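Local coordinates for protein glycosyltransferase (duf1792) (Streptococcus sanguinis, PDB 5V4A) that binds UDP and acts as a glycosyltransferase, forming the C-terminal GT-D domain of a longer protein probably linked to export of a serine-rich repeat cell wall protein, at residues Glu64-Cys69 / Val206-Leu211; Asp142-Glu147 / Gln185-His190. One frame throughout, in Å; residues are numbered along the deposited sequence.

Contact 1: residues Glu64-Cys69 / Val206-Leu211; sequences ERLMVC and VLVYDL
L66, the first residue of strand 66-70, faces the middle of helix 201-213, and its CA lies 8.2 Å from that of Y209, the nearest backbone approach between residues 64-69 and 206-211. The contact is small and largely apolar, with the forked end of one leucine serving two consecutive helix residues. In L66 the first torsion, with CG anti to the backbone N (chi1 173°), carries CG out toward the helix, and the second (chi2 61°) sets the fork so that the two methyls point at different partners. CD1 meets CG1 of V208 at 4.3 Å, methyl against methyl. CD2 goes to the tyrosine, 4.1 Å from CD1 of Y209, and approaches the ring obliquely while the two side chains cross at about a right angle. The other end of the phenol is polar: Y209 OH is 3.1 Å from a water that also takes a weak bond of 3.3 Å from NH2 of R65. This water loosely links the partly exposed Y209 to the exposed R65, beside the buried pair L66 and V208. Q213, one turn on in the helix, adds a second tie, since its OE1 binds NH1 of R65 while its NE2 binds the backbone O of Y209. Around the ring, helix 48-58 supplies R53 and I57, and R53 also pairs with D210. V208 also touches V26 of the neighbouring strand 24-27; its side chain lies about 10 Å from the UDP. In the GT-D fold of this domain, the contact seats a helix belonging to the five-stranded parallel sheet against the separate three-stranded sheet formed by strands 24-27, 66-70 and 110-111.

Contact 2: residues Asp142-Glu147 / Gln185-His190; sequences DLLIVE and QAVREH
L144 and V146 extend from strand 142-148 with CG and CG1, respectively, set anti to the backbone N (chi1 -175° and -170°), which turns CG2 of V146 to the position beside its own N, where it meets V187. This is the packing of a parallel alpha/beta sheet in which helix 180-190 is the connection of a beta-alpha-beta crossover: it follows strand 165-171, runs back over strand 142-148 and leads into strand 195-199 on that strand's other side. Strand and helix segments are accordingly close to antiparallel, at 167° between their directions, with their axes 10.3 Å apart. V146 and V187 cross at about a right angle and touch through single methyls, CG2 to CG2, at 4.0 Å. Two residues earlier on the same face of the sheet, L144 covers the last turn of the helix. Its CD2 also reaches CG2 of V187, though more distantly at 4.5 Å, while its CD1 lies 4.4 Å from CB of H190. The imidazole itself leads away from the strand, so the histidine offers its CB and backbone to the leucine and not its ring. L144 and V146 are buried and meet the helix through their methyls, whereas R188, whose CB points away from the strand, forms a salt bridge with E214. Contacts of H190 with I169 and of V146 with C171 extend the packing onto the adjacent strand 165-171. Toward the carboxyl end of strand 142-148 lies the nucleotide site, with about 9 Å between the side chain of V146 and the UDP. At the far end of the contact, CD2 of L144 rests on main chain, 4.1 Å from C of H190 and 4.2 Å from O of V187.

How the contacts relate
From the N terminus, the first contact segment reached is 64-69, on strand 66-70; 136 residues lie between it and its partner, 206-211, with which it closes contact 1. Within that long loop, contact 2 closes a much shorter one, from strand 142-148 to helix 180-190, so the two nest without crossing. Helix 201-213 touches both halves of contact 2: L211 CD2 lies 3.7 Å from V187 CG1, and L207 CD2 lies 3.9 Å from V146 CG1. It thus lies between strand 66-70 on the contact 1 side and helix 180-190 with strand 142-148 on the contact 2 side; the centres of the contacts are about 16 Å apart.

Contact 1: residues Glu64-Cys69 / Val206-Leu211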
loop_
_atom_site.group_PDB
_atom_site.type_symbol
_atom_site.label_atom_id
_atom_site.label_comp_id
_atom_site.label_asym_id
_atom_site.label_seq_id
_atom_site.Cartn_x
_atom_site.Cartn_y
_atom_site.Cartn_z
ATOM N N GLU A 64 -9.363 -10.415 15.012
ATOM C CA GLU A 64 -8.501 -9.233 15.011
ATOM C C GLU A 64 -7.182 -9.455 15.744
ATOM O O GLU A 64 -6.262 -8.648 15.584
ATOM C CB GLU A 64 -9.234 -8.072 15.664
ATOM C CG GLU A 64 -9.683 -8.437 17.074
ATOM C CD GLU A 64 -10.345 -7.302 17.817
ATOM O OE1 GLU A 64 -11.374 -7.564 18.478
ATOM O OE2 GLU A 64 -9.814 -6.172 17.779
ATOM N N ARG A 65 -7.064 -10.521 16.538
ATOM C CA ARG A 65 -5.802 -10.846 17.197
ATOM C C ARG A 65 -4.883 -11.646 16.278
ATOM O O ARG A 65 -3.667 -11.420 16.260
ATOM C CB ARG A 65 -6.090 -11.638 18.490
ATOM C CG ARG A 65 -4.870 -12.026 19.350
ATOM C CD ARG A 65 -5.221 -12.971 20.518
ATOM N NE ARG A 65 -5.380 -14.362 20.093
ATOM C CZ ARG A 65 -5.195 -15.419 20.878
ATOM N NH1 ARG A 65 -4.818 -15.262 22.146
ATOM N NH2 ARG A 65 -5.363 -16.641 20.382
ATOM N N LEU A 66 -5.449 -12.533 15.464
ATOM C CA LEU A 66 -4.627 -13.429 14.664
ATOM C C LEU A 66 -5.396 -13.871 13.431
ATOM O O LEU A 66 -6.515 -14.375 13.553
ATOM C CB LEU A 66 -4.205 -14.648 15.498
ATOM C CG LEU A 66 -3.479 -15.733 14.707
ATOM C CD1 LEU A 66 -2.227 -15.111 14.155
ATOM C CD2 LEU A 66 -3.127 -16.878 15.630
ATOM N N MET A 67 -4.789 -13.689 12.257
ATOM C CA MET A 67 -5.346 -14.157 10.993
ATOM C C MET A 67 -4.648 -15.450 10.596
ATOM O O MET A 67 -3.418 -15.506 10.570
ATOM C CB MET A 67 -5.173 -13.122 9.876
ATOM C CG MET A 67 -5.980 -13.454 8.612
ATOM S SD MET A 67 -5.896 -12.199 7.300
ATOM C CE MET A 67 -4.123 -12.085 7.051
ATOM N N VAL A 68 -5.436 -16.480 10.287
ATOM C CA VAL A 68 -4.926 -17.780 9.857
ATOM C C VAL A 68 -5.101 -17.873 8.347
ATOM O O VAL A 68 -6.191 -17.595 7.832
ATOM C CB VAL A 68 -5.660 -18.929 10.569
ATOM C CG1 VAL A 68 -5.196 -20.273 10.036
ATOM C CG2 VAL A 68 -5.499 -18.805 12.098
ATOM N N CYS A 69 -4.034 -18.266 7.630
ATOM C CA CYS A 69 -4.028 -18.236 6.175
ATOM C C CYS A 69 -3.861 -19.622 5.573
ATOM O O CYS A 69 -3.197 -20.493 6.144
ATOM C CB CYS A 69 -2.924 -17.312 5.646
ATOM S SG CYS A 69 -3.107 -15.593 6.214
ATOM N N VAL A 206 4.224 -22.095 14.548
ATOM C CA VAL A 206 4.077 -22.370 15.968
ATOM C C VAL A 206 4.603 -21.207 16.788
ATOM O O VAL A 206 4.069 -20.887 17.856
ATOM C CB VAL A 206 4.810 -23.672 16.320
ATOM C CG1 VAL A 206 4.513 -24.047 17.751
ATOM C CG2 VAL A 206 4.431 -24.778 15.348
ATOM N N LEU A 207 5.693 -20.595 16.321
ATOM C CA LEU A 207 6.275 -19.448 17.000
ATOM C C LEU A 207 5.282 -18.294 17.070
ATOM O O LEU A 207 5.012 -17.753 18.153
ATOM C CB LEU A 207 7.569 -19.042 16.280
ATOM C CG LEU A 207 8.460 -17.944 16.876
ATOM C CD1 LEU A 207 8.687 -18.128 18.375
ATOM C CD2 LEU A 207 9.786 -17.814 16.122
ATOM N N VAL A 208 4.730 -17.892 15.920
ATOM C CA VAL A 208 3.768 -16.790 15.949
ATOM C C VAL A 208 2.609 -17.133 16.877
ATOM O O VAL A 208 2.192 -16.310 17.699
ATOM C CB VAL A 208 3.258 -16.447 14.542
ATOM C CG1 VAL A 208 2.029 -15.507 14.685
ATOM C CG2 VAL A 208 4.344 -15.776 13.729
ATOM N N TYR A 209 2.037 -18.329 16.726
ATOM C CA TYR A 209 0.909 -18.694 17.585
ATOM C C TYR A 209 1.277 -18.575 19.056
ATOM O O TYR A 209 0.548 -17.953 19.845
ATOM C CB TYR A 209 0.422 -20.109 17.282
ATOM C CG TYR A 209 -0.761 -20.474 18.146
ATOM C CD1 TYR A 209 -2.048 -20.265 17.708
ATOM C CD2 TYR A 209 -0.581 -21.006 19.420
ATOM C CE1 TYR A 209 -3.135 -20.579 18.516
ATOM C CE2 TYR A 209 -1.665 -21.317 20.239
ATOM C CZ TYR A 209 -2.936 -21.113 19.771
ATOM O OH TYR A 209 -4.021 -21.422 20.566
ATOM N N ASP A 210 2.410 -19.162 19.446
ATOM C CA ASP A 210 2.810 -19.149 20.849
ATOM C C ASP A 210 3.078 -17.733 21.330
ATOM O O ASP A 210 2.755 -17.383 22.470
ATOM C CB ASP A 210 4.055 -20.019 21.059
ATOM C CG ASP A 210 3.741 -21.501 21.130
ATOM O OD1 ASP A 210 2.551 -21.874 21.193
ATOM O OD2 ASP A 210 4.698 -22.297 21.132
ATOM N N LEU A 211 3.697 -16.911 20.483
ATOM C CA LEU A 211 3.991 -15.537 20.865
ATOM C C LEU A 211 2.720 -14.706 21.006
ATOM O O LEU A 211 2.637 -13.862 21.902
ATOM C CB LEU A 211 4.929 -14.906 19.831
ATOM C CG LEU A 211 6.387 -15.356 19.877
ATOM C CD1 LEU A 211 7.155 -14.708 18.732
ATOM C CD2 LEU A 211 7.014 -15.030 21.222
HETATM O O HOH W 1 -6.488 -19.660 21.059
#

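Contact 2: residues Asp142-Glu147 / Gln185-His190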
loop_
_atom_site.group_PDB
_atom_site.type_symbol
_atom_site.label_atom_id
_atom_site.label_comp_id
_atom_site.label_asym_id
_atom_site.label_seq_id
_atom_site.Cartn_x
_atom_site.Cartn_y
_atom_site.Cartn_z
ATOM N N ASP A 142 10.358 -0.285 14.813
ATOM C CA ASP A 142 11.496 -1.093 15.237
ATOM C C ASP A 142 11.123 -2.563 15.111
ATOM O O ASP A 142 10.093 -3.004 15.628
ATOM C CB ASP A 142 11.933 -0.781 16.666
ATOM C CG ASP A 142 12.269 0.677 16.875
ATOM O OD1 ASP A 142 13.183 1.196 16.203
ATOM O OD2 ASP A 142 11.619 1.303 17.746
ATOM N N LEU A 143 11.961 -3.318 14.410
ATOM C CA LEU A 143 11.654 -4.679 13.995
ATOM C C LEU A 143 12.543 -5.677 14.737
ATOM O O LEU A 143 13.718 -5.396 15.001
ATOM C CB LEU A 143 11.874 -4.816 12.477
ATOM C CG LEU A 143 10.954 -4.004 11.557
ATOM C CD1 LEU A 143 11.272 -4.278 10.087
ATOM C CD2 LEU A 143 9.489 -4.301 11.835
ATOM N N LEU A 144 11.979 -6.840 15.073
ATOM C CA LEU A 144 12.751 -8.009 15.496
ATOM C C LEU A 144 12.515 -9.096 14.456
ATOM O O LEU A 144 11.416 -9.645 14.346
ATOM C CB LEU A 144 12.368 -8.466 16.904
ATOM C CG LEU A 144 13.265 -9.622 17.400
ATOM C CD1 LEU A 144 14.771 -9.281 17.455
ATOM C CD2 LEU A 144 12.768 -10.095 18.757
ATOM N N ILE A 145 13.543 -9.388 13.678
ATOM C CA ILE A 145 13.458 -10.343 12.592
ATOM C C ILE A 145 13.975 -11.686 13.092
ATOM O O ILE A 145 15.113 -11.780 13.563
ATOM C CB ILE A 145 14.255 -9.834 11.383
ATOM C CG1 ILE A 145 13.516 -8.679 10.711
ATOM C CG2 ILE A 145 14.585 -10.935 10.449
ATOM C CD1 ILE A 145 14.237 -8.118 9.498
ATOM N N VAL A 146 13.144 -12.717 12.990
ATOM C CA VAL A 146 13.476 -14.071 13.442
ATOM C C VAL A 146 13.514 -14.976 12.217
ATOM O O VAL A 146 12.466 -15.287 11.635
ATOM C CB VAL A 146 12.465 -14.573 14.482
ATOM C CG1 VAL A 146 12.964 -15.871 15.109
ATOM C CG2 VAL A 146 12.254 -13.502 15.564
ATOM N N GLU A 147 14.718 -15.392 11.814
ATOM C CA GLU A 147 14.911 -16.065 10.536
ATOM C C GLU A 147 16.069 -17.050 10.642
ATOM O O GLU A 147 16.822 -17.061 11.618
ATOM C CB GLU A 147 15.213 -15.063 9.423
ATOM C CG GLU A 147 16.601 -14.446 9.535
ATOM C CD GLU A 147 16.856 -13.349 8.487
ATOM O OE1 GLU A 147 17.870 -12.632 8.615
ATOM O OE2 GLU A 147 16.040 -13.206 7.548
ATOM N N GLN A 185 12.767 -17.999 23.927
ATOM C CA GLN A 185 13.472 -17.334 25.010
ATOM C C GLN A 185 14.252 -16.135 24.492
ATOM O O GLN A 185 14.255 -15.065 25.115
ATOM C CB GLN A 185 14.394 -18.322 25.711
ATOM C CG GLN A 185 15.205 -17.730 26.830
ATOM C CD GLN A 185 15.741 -18.795 27.753
ATOM O OE1 GLN A 185 16.011 -19.920 27.327
ATOM N NE2 GLN A 185 15.892 -18.454 29.030
ATOM N N ALA A 186 14.876 -16.279 23.326
ATOM C CA ALA A 186 15.584 -15.151 22.735
ATOM C C ALA A 186 14.622 -14.027 22.393
ATOM O O ALA A 186 14.937 -12.855 22.605
ATOM C CB ALA A 186 16.351 -15.594 21.489
ATOM N N VAL A 187 13.436 -14.367 21.883
ATOM C CA VAL A 187 12.459 -13.338 21.535
ATOM C C VAL A 187 12.060 -12.546 22.772
ATOM O O VAL A 187 12.063 -11.313 22.763
ATOM C CB VAL A 187 11.234 -13.963 20.846
ATOM C CG1 VAL A 187 10.069 -12.990 20.853
ATOM C CG2 VAL A 187 11.591 -14.367 19.402
ATOM N N ARG A 188 11.760 -13.236 23.877
ATOM C CA ARG A 188 11.361 -12.511 25.077
ATOM C C ARG A 188 12.449 -11.552 25.545
ATOM O O ARG A 188 12.139 -10.458 26.038
ATOM C CB ARG A 188 10.993 -13.492 26.191
ATOM C CG ARG A 188 9.819 -14.403 25.848
ATOM C CD ARG A 188 9.444 -15.327 27.050
ATOM N NE ARG A 188 8.536 -16.387 26.619
ATOM C CZ ARG A 188 8.898 -17.653 26.449
ATOM N NH1 ARG A 188 10.144 -18.028 26.708
ATOM N NH2 ARG A 188 8.020 -18.538 26.013
ATOM N N GLU A 189 13.719 -11.932 25.381
ATOM C CA GLU A 189 14.828 -11.119 25.867
ATOM C C GLU A 189 15.093 -9.891 25.000
ATOM O O GLU A 189 15.592 -8.879 25.511
ATOM C CB GLU A 189 16.105 -11.962 25.949
ATOM C CG GLU A 189 17.192 -11.348 26.832
ATOM C CD GLU A 189 18.540 -11.240 26.138
ATOM O OE1 GLU A 189 19.336 -10.350 26.517
ATOM O OE2 GLU A 189 18.807 -12.048 25.221
ATOM N N HIS A 190 14.754 -9.931 23.710
ATOM C CA HIS A 190 15.131 -8.847 22.807
ATOM C C HIS A 190 13.959 -8.124 22.164
ATOM O O HIS A 190 14.181 -7.119 21.476
ATOM C CB HIS A 190 16.035 -9.383 21.688
ATOM C CG HIS A 190 17.331 -9.931 22.183
ATOM N ND1 HIS A 190 18.345 -9.126 22.649
ATOM C CD2 HIS A 190 17.768 -11.204 22.307
ATOM C CE1 HIS A 190 19.362 -9.882 23.023
ATOM N NE2 HIS A 190 19.033 -11.147 22.838
#